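Side-chain contacts in uncharacterized protein (Bacteroides uniformis, PDB 4K61), which is of unknown function but carries a PepSY-like domain of the putative beta-lactamase-inhibitor-like family, built on a long antiparallel sheet: residues Ile113-Thr116 with Glu120-Arg123; Asn85-Gln90 with Asn132-Ala137. All coordinates share one frame; numbering follows the deposited sequence.

Interaction 1. Residues Ile113-Thr116 with Glu120-Arg123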
# COMPACT_ATOMS: atom_id res chain seq x y z
N ILE A 113 -11.18 -0.53 -1.05
CA ILE A 113 -11.53 -0.83 -2.44
C ILE A 113 -10.25 -0.85 -3.28
O ILE A 113 -9.44 0.10 -3.23
CB ILE A 113 -12.51 0.26 -2.99
CG1 ILE A 113 -13.70 0.50 -2.04
CG2 ILE A 113 -13.03 -0.14 -4.36
CD1 ILE A 113 -13.56 1.73 -1.17
N LEU A 114 -10.08 -1.92 -4.05
CA LEU A 114 -8.91 -2.12 -4.90
C LEU A 114 -9.31 -1.88 -6.35
O LEU A 114 -10.24 -2.49 -6.84
CB LEU A 114 -8.34 -3.49 -4.72
CG LEU A 114 -8.04 -3.92 -3.29
CD1 LEU A 114 -7.37 -5.30 -3.33
CD2 LEU A 114 -7.16 -2.90 -2.57
N PHE A 115 -8.62 -0.93 -6.98
CA PHE A 115 -8.84 -0.56 -8.35
C PHE A 115 -7.62 -0.94 -9.20
O PHE A 115 -6.47 -0.77 -8.76
CB PHE A 115 -8.99 0.95 -8.48
CG PHE A 115 -10.20 1.52 -7.81
CD1 PHE A 115 -10.16 1.92 -6.49
CD2 PHE A 115 -11.38 1.69 -8.53
CE1 PHE A 115 -11.27 2.51 -5.90
CE2 PHE A 115 -12.49 2.23 -7.94
CZ PHE A 115 -12.45 2.65 -6.63
N THR A 116 -7.84 -1.36 -10.44
CA THR A 116 -6.77 -1.39 -11.41
C THR A 116 -6.43 0.07 -11.80
O THR A 116 -7.22 0.98 -11.53
CB THR A 116 -7.18 -2.13 -12.70
OG1 THR A 116 -8.22 -1.41 -13.36
CG2 THR A 116 -7.66 -3.52 -12.38
N GLU A 120 -11.03 -0.25 -12.93
CA GLU A 120 -11.92 -1.36 -12.68
C GLU A 120 -11.78 -1.76 -11.22
O GLU A 120 -10.67 -1.84 -10.71
CB GLU A 120 -11.60 -2.51 -13.61
CG GLU A 120 -12.02 -2.20 -15.05
CD GLU A 120 -10.96 -1.46 -15.83
OE1 GLU A 120 -9.76 -1.66 -15.54
OE2 GLU A 120 -11.33 -0.71 -16.79
N ILE A 121 -12.90 -2.01 -10.56
CA ILE A 121 -12.86 -2.48 -9.19
C ILE A 121 -12.62 -3.97 -9.19
O ILE A 121 -13.43 -4.70 -9.75
CB ILE A 121 -14.15 -2.18 -8.46
CG1 ILE A 121 -14.31 -0.65 -8.33
CG2 ILE A 121 -14.14 -2.80 -7.07
CD1 ILE A 121 -15.67 -0.24 -7.84
N ILE A 122 -11.56 -4.44 -8.54
CA ILE A 122 -11.26 -5.85 -8.49
C ILE A 122 -11.67 -6.51 -7.16
O ILE A 122 -11.91 -7.70 -7.11
CB ILE A 122 -9.80 -6.15 -8.86
CG1 ILE A 122 -8.83 -5.44 -7.96
CG2 ILE A 122 -9.53 -5.71 -10.31
CD1 ILE A 122 -7.38 -5.53 -8.44
N ARG A 123 -11.82 -5.71 -6.11
CA ARG A 123 -12.21 -6.24 -4.80
C ARG A 123 -12.61 -5.08 -3.90
O ARG A 123 -12.10 -3.95 -4.02
CB ARG A 123 -11.03 -6.98 -4.19
CG ARG A 123 -11.38 -7.92 -3.05
CD ARG A 123 -10.13 -8.63 -2.58
NE ARG A 123 -10.42 -9.85 -1.87
CZ ARG A 123 -9.50 -10.66 -1.34
NH1 ARG A 123 -8.20 -10.34 -1.42
NH2 ARG A 123 -9.88 -11.77 -0.72
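Leu114 and Arg123 pair across a beta hairpin whose strands, 110-115 and 121-126, form one end of the antiparallel sheet. Leu114 N donates to Arg123 O at 2.9 Å in a nearly straight bond (179°). Leu114 O takes the N-H of Ile122, and Thr116 N donates to Glu120 O. Between the pairs Leu114-Arg123 and Phe115-Ile121 the register slips by one residue, a beta bulge with Ile122 as the extra residue.

Apolar contacts lie on both faces. On one face Phe115 and Ile121 run side by side. Ile121 CG1 comes to 3.4 Å from Phe115 CE2, and Ile121 CG2 meets Ile113 CG2 at 4.0 Å. Helix 67-75 also covers this face, with Val69, Ala72 and Phe73 against the Phe115 ring. On the other face Leu114 and Arg123 lie side by side, Leu114 CD1 4.1 Å from Arg123 CB. At the bulge, Ile122 CG1 lies 3.8 Å from Leu114 CB, and Ile122 CG2 touches Thr116 CG2 at 3.5 Å.

The polar contact is at the turn. Thr116 OG1 sits between its backbone N and carbonyl carbon (chi1 65°), and Glu120 bends at chi2 to bring its carboxylate back toward it. Glu120 OE1 also bonds Thr118 OG1 in the turn. The Thr116 hydroxyl donates to Glu120 OE1 over 2.7 Å, reaching its anti side from 35° out of the carboxylate plane.

Interaction 2. Residues Asn85-Gln90 with Asn132-Ala137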
# COMPACT_ATOMS: atom_id res chain seq x y z
N ASN A 85 -7.39 6.89 3.22
CA ASN A 85 -6.07 6.47 2.75
C ASN A 85 -6.13 6.17 1.27
O ASN A 85 -7.15 5.69 0.77
CB ASN A 85 -5.53 5.30 3.54
CG ASN A 85 -4.08 4.91 3.15
OD1 ASN A 85 -3.10 5.38 3.74
ND2 ASN A 85 -3.96 4.05 2.15
N VAL A 86 -5.05 6.52 0.58
CA VAL A 86 -4.88 6.20 -0.85
C VAL A 86 -3.44 5.70 -1.03
O VAL A 86 -2.50 6.40 -0.67
CB VAL A 86 -5.13 7.41 -1.76
CG1 VAL A 86 -4.97 7.01 -3.21
CG2 VAL A 86 -6.53 7.95 -1.51
N THR A 87 -3.32 4.48 -1.55
CA THR A 87 -2.04 3.80 -1.65
C THR A 87 -1.87 3.26 -3.07
O THR A 87 -2.78 2.61 -3.62
CB THR A 87 -1.94 2.67 -0.62
OG1 THR A 87 -2.14 3.22 0.68
CG2 THR A 87 -0.60 1.98 -0.64
N TRP A 88 -0.71 3.53 -3.65
CA TRP A 88 -0.28 2.91 -4.89
C TRP A 88 0.54 1.67 -4.61
O TRP A 88 1.60 1.74 -4.00
CB TRP A 88 0.55 3.93 -5.69
CG TRP A 88 1.08 3.54 -7.01
CD1 TRP A 88 2.39 3.63 -7.43
CD2 TRP A 88 0.33 3.09 -8.14
NE1 TRP A 88 2.50 3.25 -8.74
CE2 TRP A 88 1.26 2.91 -9.21
CE3 TRP A 88 -1.03 2.83 -8.36
CZ2 TRP A 88 0.87 2.48 -10.46
CZ3 TRP A 88 -1.41 2.37 -9.63
CH2 TRP A 88 -0.46 2.23 -10.66
N VAL A 89 -0.01 0.53 -4.99
CA VAL A 89 0.57 -0.76 -4.67
C VAL A 89 1.18 -1.36 -5.94
O VAL A 89 0.49 -1.60 -6.96
CB VAL A 89 -0.51 -1.72 -4.14
CG1 VAL A 89 0.13 -3.02 -3.69
CG2 VAL A 89 -1.31 -1.10 -3.02
N GLN A 90 2.47 -1.67 -5.85
CA GLN A 90 3.21 -2.23 -6.96
C GLN A 90 3.88 -3.55 -6.57
O GLN A 90 4.15 -3.83 -5.37
CB GLN A 90 4.28 -1.23 -7.42
CG GLN A 90 3.74 0.11 -7.92
CD GLN A 90 4.87 1.08 -8.24
OE1 GLN A 90 5.37 1.77 -7.35
NE2 GLN A 90 5.31 1.09 -9.47
N ASN A 132 -4.45 -4.80 9.98
CA ASN A 132 -3.43 -4.28 9.06
C ASN A 132 -3.88 -4.46 7.61
O ASN A 132 -3.34 -5.29 6.89
CB ASN A 132 -2.10 -4.98 9.35
CG ASN A 132 -0.93 -4.39 8.57
OD1 ASN A 132 -0.92 -3.20 8.24
ND2 ASN A 132 0.07 -5.22 8.30
N PRO A 133 -4.91 -3.71 7.21
CA PRO A 133 -5.57 -3.93 5.91
C PRO A 133 -4.68 -3.77 4.66
O PRO A 133 -4.96 -4.41 3.63
CB PRO A 133 -6.70 -2.91 5.90
CG PRO A 133 -6.34 -1.90 6.90
CD PRO A 133 -5.50 -2.57 7.93
N LEU A 134 -3.62 -2.98 4.76
CA LEU A 134 -2.64 -2.88 3.65
C LEU A 134 -1.47 -3.82 3.82
O LEU A 134 -0.56 -3.84 2.98
CB LEU A 134 -2.10 -1.46 3.52
CG LEU A 134 -3.12 -0.47 2.98
CD1 LEU A 134 -2.57 0.92 3.15
CD2 LEU A 134 -3.46 -0.78 1.53
N GLY A 135 -1.51 -4.66 4.85
CA GLY A 135 -0.49 -5.66 5.05
C GLY A 135 -0.46 -6.72 3.98
O GLY A 135 -1.34 -6.83 3.13
N ALA A 136 0.57 -7.55 4.08
CA ALA A 136 0.87 -8.61 3.10
C ALA A 136 -0.27 -9.61 2.84
O ALA A 136 -0.41 -10.15 1.72
CB ALA A 136 2.11 -9.36 3.58
N ALA A 137 -1.06 -9.90 3.87
CA ALA A 137 -2.14 -10.89 3.78
C ALA A 137 -3.18 -10.51 2.71
O ALA A 137 -3.77 -11.37 2.07
CB ALA A 137 -2.81 -11.06 5.13
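Leu134 reaches from a loop toward Thr87 and Asn85 on strand 82-90. The contact is small, burying 113 Å² in all, and no hydrogen bond crosses it. The loop is shaped by a type I beta turn from Asn132 to Gly135, closed by Gly135 N bonding Asn132 O at 2.8 Å. Leu134 is the third residue of this turn.

Its CB leaves the backbone toward the strand but is still 5.5 Å from Thr87 OG1. CG, the branch point, narrows the gap to 4.5 Å from the same Thr87 OG1. CD2 stays farther back than CD1, at 4.3 Å from Thr87 OG1. CD1 does the touching. A chi2 of 169° sets it trans to CA, so the side chain is stretched out to its methyl. CD1 meets Thr87 OG1 at 3.4 Å, tip to tip, and Asn85 ND2 at 3.6 Å, where the two side chains pass at a slant.

Asn85 and Thr87 are two residues apart and share a face of the strand. The Asn85 amide donates from ND2 to Thr87 OG1. This bond is modelled very short, so its exact length is doubtful. It joins the two polar groups under the methyl.

Strand 82-90 lies between strands 52-58 and 97-103 in the sheet. Leu134 also rests on Ala99 of strand 97-103. Its backbone O accepts a bond from Gln56 NE2 of strand 52-58, which fixes the Leu134 loop to that strand. Phe139 of the short helix 136-139 packs on both Leu134 and Val89.

In the fold
Both interactions involve the same antiparallel sheet, but at different places. Interaction 1 is at its edge, its centre about 13 Å from the centre of the chain, with residues 113-116 buried and 120-123, on and just before outermost strand 121-126, exposed. The centre of interaction 2 is about 3 Å from that point, where the C-terminal loop comes back onto an inner strand. The first joins neighbouring strands of a hairpin through backbone bonds, apolar contacts and a hydroxyl-carboxylate bond. The second joins residues far apart in sequence through one leucine methyl over two polar side chains. They do not touch. The hairpin of interaction 1 is nested within the chain loop that interaction 2 closes.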